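Local coordinates for protein aspartate aminotransferase, cytoplasmic (Schizosaccharomyces pombe 972h-, PDB 6JPK) that catalyses the pyridoxal 5'-phosphate-dependent transfer of the amino group between L-aspartate and 2-oxoglutarate, giving oxaloacetate and L-glutamate, and works as a homodimer, at residues D27-V37 and Y374-S385; R326-L334 and I384-V394. The protein carries 1 engineered substitution. All coordinates share one frame; numbering follows the deposited sequence.

Contact 1 of 2, residues D27-V37 and Y374-S385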
loop_
_atom_site.group_PDB
_atom_site.type_symbol
_atom_site.label_atom_id
_atom_site.label_comp_id
_atom_site.label_asym_id
_atom_site.label_seq_id
_atom_site.Cartn_x
_atom_site.Cartn_y
_atom_site.Cartn_z
ATOM N N ASP A 27 -10.653 15.533 27.396
ATOM C CA ASP A 27 -11.586 16.556 27.858
ATOM C C ASP A 27 -12.867 15.906 28.386
ATOM O O ASP A 27 -13.492 15.092 27.699
ATOM C CB ASP A 27 -11.902 17.516 26.707
ATOM C CG ASP A 27 -12.621 18.766 27.163
ATOM O OD1 ASP A 27 -13.496 18.664 28.050
ATOM O OD2 ASP A 27 -12.301 19.859 26.648
ATOM N N GLU A 28 -13.272 16.291 29.596
ATOM C CA GLU A 28 -14.414 15.690 30.281
ATOM C C GLU A 28 -15.714 16.460 30.078
ATOM O O GLU A 28 -16.751 16.049 30.615
ATOM C CB GLU A 28 -14.114 15.567 31.782
ATOM C CG GLU A 28 -12.871 14.722 32.050
ATOM C CD GLU A 28 -12.511 14.593 33.529
ATOM O OE1 GLU A 28 -11.399 14.094 33.813
ATOM O OE2 GLU A 28 -13.323 14.985 34.404
ATOM N N ASP A 29 -15.695 17.548 29.311
ATOM C CA ASP A 29 -16.901 18.352 29.177
ATOM C C ASP A 29 -17.842 17.723 28.153
ATOM O O ASP A 29 -17.411 17.393 27.042
ATOM C CB ASP A 29 -16.566 19.780 28.775
ATOM C CG ASP A 29 -17.746 20.734 28.969
ATOM O OD1 ASP A 29 -18.764 20.612 28.249
ATOM O OD2 ASP A 29 -17.655 21.609 29.857
ATOM N N PRO A 30 -19.124 17.556 28.485
ATOM C CA PRO A 30 -20.060 16.925 27.534
ATOM C C PRO A 30 -20.263 17.699 26.232
ATOM O O PRO A 30 -20.667 17.093 25.229
ATOM C CB PRO A 30 -21.366 16.825 28.341
ATOM C CG PRO A 30 -21.211 17.769 29.480
ATOM C CD PRO A 30 -19.747 17.828 29.795
ATOM N N LYS A 31 -19.973 19.000 26.198
ATOM C CA LYS A 31 -20.185 19.819 25.009
ATOM C C LYS A 31 -18.990 19.831 24.060
ATOM O O LYS A 31 -18.996 20.597 23.085
ATOM C CB LYS A 31 -20.543 21.250 25.418
ATOM C CG LYS A 31 -21.744 21.314 26.374
ATOM C CD LYS A 31 -22.532 22.621 26.238
ATOM C CE LYS A 31 -23.906 22.569 26.968
ATOM N NZ LYS A 31 -24.985 21.619 26.425
ATOM N N LYS A 32 -17.982 18.994 24.293
ATOM C CA LYS A 32 -16.792 19.054 23.456
ATOM C C LYS A 32 -17.107 18.636 22.022
ATOM O O LYS A 32 -18.013 17.841 21.767
ATOM C CB LYS A 32 -15.680 18.181 24.033
ATOM C CG LYS A 32 -15.989 16.683 24.098
ATOM C CD LYS A 32 -14.782 15.945 24.691
ATOM C CE LYS A 32 -14.856 14.432 24.502
ATOM N NZ LYS A 32 -13.723 13.787 25.229
ATOM N N VAL A 33 -16.359 19.205 21.075
ATOM C CA VAL A 33 -16.521 18.922 19.649
ATOM C C VAL A 33 -15.136 18.718 19.046
ATOM O O VAL A 33 -14.228 19.525 19.281
ATOM C CB VAL A 33 -17.260 20.059 18.908
ATOM C CG1 VAL A 33 -17.497 19.697 17.419
ATOM C CG2 VAL A 33 -18.581 20.404 19.604
ATOM N N ASN A 34 -14.968 17.644 18.271
ATOM C CA ASN A 34 -13.729 17.422 17.522
ATOM C C ASN A 34 -13.930 17.987 16.124
ATOM O O ASN A 34 -14.634 17.402 15.297
ATOM C CB ASN A 34 -13.354 15.945 17.468
ATOM C CG ASN A 34 -11.972 15.720 16.862
ATOM O OD1 ASN A 34 -11.414 16.607 16.218
ATOM N ND2 ASN A 34 -11.416 14.537 17.072
ATOM N N MET A 35 -13.320 19.137 15.853
ATOM C CA MET A 35 -13.426 19.750 14.538
ATOM C C MET A 35 -12.172 19.545 13.707
ATOM O O MET A 35 -11.868 20.352 12.831
ATOM C CB MET A 35 -13.759 21.232 14.665
ATOM C CG MET A 35 -15.247 21.465 14.827
ATOM S SD MET A 35 -15.516 22.786 15.993
ATOM C CE MET A 35 -15.052 24.200 15.009
ATOM N N SER A 36 -11.438 18.474 13.960
ATOM C CA SER A 36 -10.258 18.158 13.173
ATOM C C SER A 36 -10.392 16.826 12.444
ATOM O O SER A 36 -9.418 16.377 11.828
ATOM C CB SER A 36 -9.014 18.148 14.067
ATOM O OG SER A 36 -9.085 17.063 14.973
ATOM N N VAL A 37 -11.566 16.196 12.479
ATOM C CA VAL A 37 -11.736 14.864 11.896
ATOM C C VAL A 37 -11.663 14.981 10.379
ATOM O O VAL A 37 -12.401 15.755 9.761
ATOM C CB VAL A 37 -13.053 14.202 12.356
ATOM C CG1 VAL A 37 -13.175 14.218 13.877
ATOM C CG2 VAL A 37 -14.307 14.839 11.730
ATOM N N TYR A 374 -14.851 26.674 25.210
ATOM C CA TYR A 374 -15.961 25.988 24.555
ATOM C C TYR A 374 -15.635 24.553 24.159
ATOM O O TYR A 374 -16.485 23.887 23.549
ATOM C CB TYR A 374 -16.421 26.790 23.326
ATOM C CG TYR A 374 -17.046 28.117 23.714
ATOM C CD1 TYR A 374 -16.253 29.232 23.981
ATOM C CD2 TYR A 374 -18.432 28.248 23.839
ATOM C CE1 TYR A 374 -16.821 30.451 24.355
ATOM C CE2 TYR A 374 -19.014 29.465 24.218
ATOM C CZ TYR A 374 -18.198 30.560 24.471
ATOM O OH TYR A 374 -18.765 31.763 24.835
ATOM N N HIS A 375 -14.434 24.063 24.484
ATOM C CA HIS A 375 -14.054 22.665 24.283
ATOM C C HIS A 375 -14.160 22.261 22.817
ATOM O O HIS A 375 -14.565 21.140 22.493
ATOM C CB HIS A 375 -14.894 21.757 25.182
ATOM C CG HIS A 375 -14.935 22.237 26.596
ATOM N ND1 HIS A 375 -13.940 21.945 27.503
ATOM C CD2 HIS A 375 -15.788 23.076 27.228
ATOM C CE1 HIS A 375 -14.211 22.540 28.655
ATOM N NE2 HIS A 375 -15.326 23.235 28.513
ATOM N N LEU A 376 -13.812 23.191 21.928
ATOM C CA LEU A 376 -13.697 22.927 20.498
ATOM C C LEU A 376 -12.248 22.624 20.175
ATOM O O LEU A 376 -11.360 23.408 20.529
ATOM C CB LEU A 376 -14.148 24.123 19.659
ATOM C CG LEU A 376 -15.479 24.762 20.016
ATOM C CD1 LEU A 376 -15.774 25.824 18.995
ATOM C CD2 LEU A 376 -16.584 23.707 20.049
ATOM N N TYR A 377 -12.018 21.518 19.465
ATOM C CA TYR A 377 -10.676 21.029 19.168
ATOM C C TYR A 377 -10.425 21.109 17.660
ATOM O O TYR A 377 -11.031 20.367 16.879
ATOM C CB TYR A 377 -10.508 19.610 19.720
ATOM C CG TYR A 377 -10.420 19.655 21.237
ATOM C CD1 TYR A 377 -11.573 19.740 22.035
ATOM C CD2 TYR A 377 -9.186 19.689 21.863
ATOM C CE1 TYR A 377 -11.472 19.817 23.415
ATOM C CE2 TYR A 377 -9.075 19.759 23.218
ATOM C CZ TYR A 377 -10.208 19.832 23.992
ATOM O OH TYR A 377 -10.039 19.921 25.349
ATOM N N PHE A 378 -9.552 22.032 17.254
ATOM C CA PHE A 378 -9.180 22.198 15.851
ATOM C C PHE A 378 -7.815 22.878 15.785
ATOM O O PHE A 378 -7.260 23.312 16.800
ATOM C CB PHE A 378 -10.262 22.951 15.050
ATOM C CG PHE A 378 -10.625 24.332 15.581
ATOM C CD1 PHE A 378 -11.399 24.485 16.722
ATOM C CD2 PHE A 378 -10.241 25.480 14.888
ATOM C CE1 PHE A 378 -11.754 25.756 17.189
ATOM C CE2 PHE A 378 -10.606 26.747 15.336
ATOM C CZ PHE A 378 -11.359 26.890 16.490
ATOM N N SER A 379 -7.275 22.951 14.568
ATOM C CA SER A 379 -5.884 23.337 14.360
ATOM C C SER A 379 -5.650 24.810 14.678
ATOM O O SER A 379 -6.508 25.664 14.450
ATOM C CB SER A 379 -5.468 23.069 12.909
ATOM O OG SER A 379 -5.853 21.778 12.472
ATOM N N ALA A 380 -4.443 25.099 15.174
ATOM C CA ALA A 380 -4.046 26.454 15.550
ATOM C C ALA A 380 -4.046 27.426 14.374
ATOM O O ALA A 380 -4.174 28.634 14.590
ATOM C CB ALA A 380 -2.660 26.430 16.193
ATOM N N ASN A 381 -3.909 26.940 13.136
ATOM C CA ASN A 381 -4.003 27.811 11.969
ATOM C C ASN A 381 -5.448 28.162 11.615
ATOM O O ASN A 381 -5.691 28.813 10.595
ATOM C CB ASN A 381 -3.305 27.162 10.765
ATOM C CG ASN A 381 -3.928 25.829 10.352
ATOM O OD1 ASN A 381 -4.981 25.437 10.846
ATOM N ND2 ASN A 381 -3.266 25.126 9.426
ATOM N N GLY A 382 -6.415 27.736 12.422
ATOM C CA GLY A 382 -7.802 28.052 12.161
ATOM C C GLY A 382 -8.514 27.109 11.217
ATOM O O GLY A 382 -9.681 27.358 10.889
ATOM N N ARG A 383 -7.866 26.030 10.779
ATOM C CA ARG A 383 -8.549 25.055 9.937
ATOM C C ARG A 383 -9.558 24.263 10.762
ATOM O O ARG A 383 -9.215 23.742 11.825
ATOM C CB ARG A 383 -7.553 24.090 9.293
ATOM C CG ARG A 383 -8.235 23.098 8.327
ATOM C CD ARG A 383 -7.478 21.788 8.198
ATOM N NE ARG A 383 -7.461 21.056 9.454
ATOM C CZ ARG A 383 -7.348 19.736 9.556
ATOM N NH1 ARG A 383 -7.244 18.989 8.470
ATOM N NH2 ARG A 383 -7.349 19.164 10.755
ATOM N N ILE A 384 -10.802 24.165 10.268
ATOM C CA ILE A 384 -11.783 23.251 10.839
ATOM C C ILE A 384 -12.248 22.262 9.780
ATOM O O ILE A 384 -12.233 22.527 8.572
ATOM C CB ILE A 384 -13.004 23.966 11.450
ATOM C CG1 ILE A 384 -13.769 24.752 10.383
ATOM C CG2 ILE A 384 -12.562 24.869 12.617
ATOM C CD1 ILE A 384 -15.141 25.245 10.875
ATOM N N SER A 385 -12.676 21.107 10.253
ATOM C CA SER A 385 -13.395 20.163 9.412
ATOM C C SER A 385 -14.891 20.416 9.558
ATOM O O SER A 385 -15.439 20.340 10.669
ATOM C CB SER A 385 -13.050 18.732 9.796
ATOM O OG SER A 385 -13.943 17.845 9.168
HETATM O O HOH W 1 -14.512 17.791 12.365
HETATM O O HOH W 2 -8.822 21.293 12.456
HETATM O O HOH W 3 -7.810 16.232 9.754
#

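Contact 2 of 2, residues R326-L334 and I384-V394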
loop_
_atom_site.group_PDB
_atom_site.type_symbol
_atom_site.label_atom_id
_atom_site.label_comp_id
_atom_site.label_asym_id
_atom_site.label_seq_id
_atom_site.Cartn_x
_atom_site.Cartn_y
_atom_site.Cartn_z
ATOM N N ARG A 326 -25.054 18.414 2.876
ATOM C CA ARG A 326 -24.986 18.598 4.327
ATOM C C ARG A 326 -23.851 19.548 4.717
ATOM O O ARG A 326 -24.009 20.374 5.628
ATOM C CB ARG A 326 -24.813 17.258 5.042
ATOM C CG ARG A 326 -25.249 17.322 6.524
ATOM C CD ARG A 326 -24.874 16.080 7.329
ATOM N NE ARG A 326 -23.463 16.054 7.713
ATOM C CZ ARG A 326 -22.916 16.821 8.663
ATOM N NH1 ARG A 326 -23.657 17.706 9.325
ATOM N NH2 ARG A 326 -21.617 16.720 8.938
ATOM N N ILE A 327 -22.694 19.426 4.064
ATOM C CA ILE A 327 -21.578 20.332 4.347
ATOM C C ILE A 327 -21.967 21.758 3.990
ATOM O O ILE A 327 -21.758 22.694 4.770
ATOM C CB ILE A 327 -20.310 19.888 3.595
ATOM C CG1 ILE A 327 -19.861 18.488 4.037
ATOM C CG2 ILE A 327 -19.175 20.917 3.750
ATOM C CD1 ILE A 327 -19.531 18.378 5.515
ATOM N N ILE A 328 -22.555 21.945 2.805
ATOM C CA ILE A 328 -23.007 23.274 2.403
ATOM C C ILE A 328 -23.991 23.837 3.422
ATOM O O ILE A 328 -23.933 25.024 3.769
ATOM C CB ILE A 328 -23.613 23.223 0.989
ATOM C CG1 ILE A 328 -22.487 23.107 -0.057
ATOM C CG2 ILE A 328 -24.506 24.441 0.742
ATOM C CD1 ILE A 328 -22.970 22.713 -1.447
ATOM N N GLU A 329 -24.884 22.994 3.945
ATOM C CA GLU A 329 -25.865 23.477 4.913
ATOM C C GLU A 329 -25.198 23.880 6.226
ATOM O O GLU A 329 -25.598 24.871 6.850
ATOM C CB GLU A 329 -26.950 22.413 5.144
ATOM C CG GLU A 329 -27.944 22.742 6.262
ATOM C CD GLU A 329 -28.776 23.992 5.988
ATOM O OE1 GLU A 329 -28.855 24.426 4.815
ATOM O OE2 GLU A 329 -29.359 24.546 6.952
ATOM N N MET A 330 -24.177 23.134 6.660
ATOM C CA MET A 330 -23.455 23.514 7.869
ATOM C C MET A 330 -22.663 24.804 7.657
ATOM O O MET A 330 -22.565 25.627 8.570
ATOM C CB MET A 330 -22.533 22.377 8.319
ATOM C CG MET A 330 -23.269 21.176 8.954
ATOM S SD MET A 330 -24.284 21.639 10.383
ATOM C CE MET A 330 -25.942 21.731 9.695
ATOM N N ARG A 331 -22.090 24.998 6.461
ATOM C CA ARG A 331 -21.408 26.259 6.170
ATOM C C ARG A 331 -22.381 27.429 6.234
ATOM O O ARG A 331 -22.065 28.488 6.793
ATOM C CB ARG A 331 -20.744 26.197 4.794
ATOM C CG ARG A 331 -19.520 25.298 4.697
ATOM C CD ARG A 331 -18.982 25.262 3.250
ATOM N NE ARG A 331 -17.735 24.500 3.150
ATOM C CZ ARG A 331 -16.541 24.963 3.525
ATOM N NH1 ARG A 331 -16.424 26.181 4.041
ATOM N NH2 ARG A 331 -15.461 24.204 3.400
ATOM N N LYS A 332 -23.577 27.245 5.670
ATOM C CA LYS A 332 -24.602 28.279 5.713
ATOM C C LYS A 332 -25.064 28.551 7.139
ATOM O O LYS A 332 -25.242 29.712 7.522
ATOM C CB LYS A 332 -25.786 27.866 4.835
ATOM C CG LYS A 332 -26.998 28.777 4.960
ATOM C CD LYS A 332 -28.212 28.219 4.197
ATOM C CE LYS A 332 -29.430 29.136 4.348
ATOM N NZ LYS A 332 -30.690 28.523 3.823
ATOM N N ARG A 333 -25.272 27.497 7.939
ATOM C CA ARG A 333 -25.705 27.694 9.324
ATOM C C ARG A 333 -24.657 28.470 10.110
ATOM O O ARG A 333 -24.975 29.435 10.813
ATOM C CB ARG A 333 -25.982 26.350 10.011
ATOM C CG ARG A 333 -27.250 25.609 9.576
ATOM C CD ARG A 333 -28.540 26.237 10.128
ATOM N NE ARG A 333 -28.538 26.332 11.584
ATOM C CZ ARG A 333 -28.774 25.306 12.397
ATOM N NH1 ARG A 333 -29.028 24.105 11.887
ATOM N NH2 ARG A 333 -28.756 25.477 13.718
ATOM N N LEU A 334 -23.395 28.059 9.998
ATOM C CA LEU A 334 -22.325 28.743 10.721
ATOM C C LEU A 334 -22.234 30.213 10.316
ATOM O O LEU A 334 -22.224 31.104 11.173
ATOM C CB LEU A 334 -20.992 28.025 10.478
ATOM C CG LEU A 334 -19.795 28.589 11.233
ATOM C CD1 LEU A 334 -20.076 28.636 12.736
ATOM C CD2 LEU A 334 -18.539 27.771 10.924
ATOM N N ILE A 384 -10.802 24.165 10.268
ATOM C CA ILE A 384 -11.783 23.251 10.839
ATOM C C ILE A 384 -12.248 22.262 9.780
ATOM O O ILE A 384 -12.233 22.527 8.572
ATOM C CB ILE A 384 -13.004 23.966 11.450
ATOM C CG1 ILE A 384 -13.769 24.752 10.383
ATOM C CG2 ILE A 384 -12.562 24.869 12.617
ATOM C CD1 ILE A 384 -15.141 25.245 10.875
ATOM N N SER A 385 -12.676 21.107 10.253
ATOM C CA SER A 385 -13.395 20.163 9.412
ATOM C C SER A 385 -14.891 20.416 9.558
ATOM O O SER A 385 -15.439 20.340 10.669
ATOM C CB SER A 385 -13.050 18.732 9.796
ATOM O OG SER A 385 -13.943 17.845 9.168
ATOM N N MET A 386 -15.546 20.738 8.443
ATOM C CA MET A 386 -16.984 20.963 8.492
ATOM C C MET A 386 -17.744 19.691 8.841
ATOM O O MET A 386 -18.893 19.775 9.289
ATOM C CB MET A 386 -17.490 21.518 7.156
ATOM C CG MET A 386 -16.935 22.888 6.763
ATOM S SD MET A 386 -17.370 24.207 7.922
ATOM C CE MET A 386 -19.152 24.016 7.990
ATOM N N ALA A 387 -17.129 18.516 8.662
ATOM C CA ALA A 387 -17.841 17.267 8.929
ATOM C C ALA A 387 -18.151 17.103 10.408
ATOM O O ALA A 387 -19.108 16.402 10.760
ATOM C CB ALA A 387 -17.032 16.065 8.427
ATOM N N GLY A 388 -17.359 17.736 11.283
ATOM C CA GLY A 388 -17.623 17.657 12.708
ATOM C C GLY A 388 -18.837 18.451 13.143
ATOM O O GLY A 388 -19.366 18.209 14.236
ATOM N N LEU A 389 -19.290 19.387 12.308
ATOM C CA LEU A 389 -20.433 20.231 12.612
ATOM C C LEU A 389 -21.725 19.534 12.202
ATOM O O LEU A 389 -21.802 18.909 11.135
ATOM C CB LEU A 389 -20.322 21.578 11.894
ATOM C CG LEU A 389 -19.762 22.792 12.654
ATOM C CD1 LEU A 389 -18.459 22.463 13.317
ATOM C CD2 LEU A 389 -19.577 23.950 11.701
ATOM N N ASN A 390 -22.735 19.645 13.062
ATOM C CA ASN A 390 -24.070 19.145 12.768
ATOM C C ASN A 390 -25.080 19.945 13.582
ATOM O O ASN A 390 -24.728 20.881 14.313
ATOM C CB ASN A 390 -24.174 17.638 13.042
ATOM C CG ASN A 390 -23.833 17.279 14.480
ATOM O OD1 ASN A 390 -24.528 17.684 15.409
ATOM N ND2 ASN A 390 -22.754 16.513 14.669
ATOM N N ASN A 391 -26.350 19.553 13.460
ATOM C CA ASN A 391 -27.438 20.285 14.108
ATOM C C ASN A 391 -27.302 20.341 15.626
ATOM O O ASN A 391 -27.827 21.261 16.257
ATOM C CB ASN A 391 -28.782 19.646 13.754
ATOM C CG ASN A 391 -29.378 20.229 12.510
ATOM O OD1 ASN A 391 -29.595 21.435 12.428
ATOM N ND2 ASN A 391 -29.631 19.379 11.516
ATOM N N SER A 392 -26.649 19.362 16.236
ATOM C CA SER A 392 -26.549 19.369 17.688
ATOM C C SER A 392 -25.461 20.309 18.221
ATOM O O SER A 392 -25.469 20.602 19.422
ATOM C CB SER A 392 -26.296 17.945 18.204
ATOM O OG SER A 392 -24.941 17.561 18.025
ATOM N N ASN A 393 -24.533 20.784 17.384
ATOM C CA ASN A 393 -23.420 21.583 17.892
ATOM C C ASN A 393 -23.109 22.868 17.122
ATOM O O ASN A 393 -22.247 23.633 17.574
ATOM C CB ASN A 393 -22.140 20.725 17.975
ATOM C CG ASN A 393 -21.669 20.194 16.617
ATOM O OD1 ASN A 393 -21.911 20.794 15.558
ATOM N ND2 ASN A 393 -20.973 19.058 16.651
ATOM N N VAL A 394 -23.782 23.147 16.003
ATOM C CA VAL A 394 -23.349 24.263 15.165
ATOM C C VAL A 394 -23.604 25.607 15.848
ATOM O O VAL A 394 -22.831 26.558 15.669
ATOM C CB VAL A 394 -24.001 24.190 13.765
ATOM C CG1 VAL A 394 -25.518 24.309 13.841
ATOM C CG2 VAL A 394 -23.420 25.271 12.846
HETATM O O HOH W 4 -29.539 23.333 15.186
#

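Contact 1 of 2, residues D27-V37 and Y374-S385
A two-stranded parallel sheet joins Val33 and Asn34 to Leu376 and Tyr377. Val33 N donates to His375 O at 3.0 Å, Tyr377 N to Val33 O, and Met35 N to Tyr377 O. Ahead of the strands, Asp27 OD2 accepts two bonds: its syn lone pair takes His375 ND1 at 2.8 Å, in the plane of the imidazole, and its anti lone pair takes Tyr377 OH at 2.6 Å. The carboxylate stands steeply to both rings, while OD1 closes an Asx turn on Asp29 N. Asp29 lies over one face of His375, CB 3.5 Å from the ring centroid in a CH-pi contact, with CG anti to the backbone N (chi1 -165°) bringing its carboxylate over the same ring. Such a pair of acidic neighbours is likely to favour a protonated imidazole. An asparagine in place of Asp27 would probably leave His375 ND1 without a charged acceptor in the ring plane and weaken the hold on the tyrosine hydroxyl. Beyond the sheet, in this aminotransferase of class I, the chain leads on to Arg383, a probable L-aspartate-binding residue. Here Ser385 N donates to Met35 O at 2.8 Å, and Ser385 OG donates to Val37 O at 2.7 Å. Met35, bent at its second and third torsions, sets CE over a face of Phe378 and 3.5 Å from Ile384 CG2; Phe401 of helix 394-407 also packs against it. A water links Ser36 O to Arg383 NH1, and another joins Met35 O, Ser379 N, Arg383 O and Arg383 NH2.

Contact 2 of 2, residues R326-L334 and I384-V394
Three guanidinium groups of helix 310-340 meet the 384-394 segment in different ways. Arg326 offers its edge: NH1 and NH2 grip Leu389 O end-on, at 2.9 Å and 3.1 Å, with the oxygen almost exactly in the guanidinium plane. Ala387 O also lies at that edge. Arg331 instead presents a face, over whose centre Met386 CG sits 3.8 Å above the plane; its NH1 bonds to the carbonyl of Ile350 and its NH2 to those of Gly355 and Phe357, which should hold the plate flat against the methionine. Arg333 uses both. Val394 CG1 rests on one face, offset toward the rim and 3.4 Å from Arg333 NH2, while at the edge Arg333 NH1 donates to Asn391 OD1 at 2.8 Å. A water at this edge bridges Arg333 NH2 to Asn391 O, and Glu395 forms a salt bridge with the same nitrogen.

Between these charged ends the packing is apolar. Met386 is folded at all three torsions, each near -60°, and this curl carries CE back against the helix, 3.5 Å from Arg331 N and close to Met330 CB. Ile327 CG2 packs on Met386 CB from the other end of the side chain. Met330 SD reaches Asn390 CA at 3.5 Å, and its CG lies against Leu389. One turn on, Leu334 CD2 meets Leu389 CD2 at 4.0 Å, the two side chains crossing at about a right angle.

The contact thus lays one side of helix 310-340 against the 3-10 turn after strand 383-385, the loop beyond it and the first residue of helix 394-407. The antiparallel partner of that strand is 357-359; from helix 394-407, Val397 touches both Leu334 and Leu389, and Ala398 also packs on Leu334.

Overall arrangement
The two contacts lie side by side, their centres about 13 Å apart, on the same side of the chain's centre. Along the chain their segments alternate, in the order 27-37, 326-334, 374-385 and 384-394, the last two sharing Ile384 and Ser385 of strand 383-385. Direct packing also joins them: Met35 CG lies 3.7 Å from Leu389 CD1, and Val33 CG1 lies 3.6 Å from Asn393 ND2. Helix 394-407, whose first residue belongs to contact 2, also packs against contact 1. An N-terminal segment and the long helix 310-340 are thereby brought together around one C-terminal passage, which carries the probable substrate-binding Arg383 just ahead of the shared residues, with Gly38, another probable L-aspartate-binding residue, following segment 27-37.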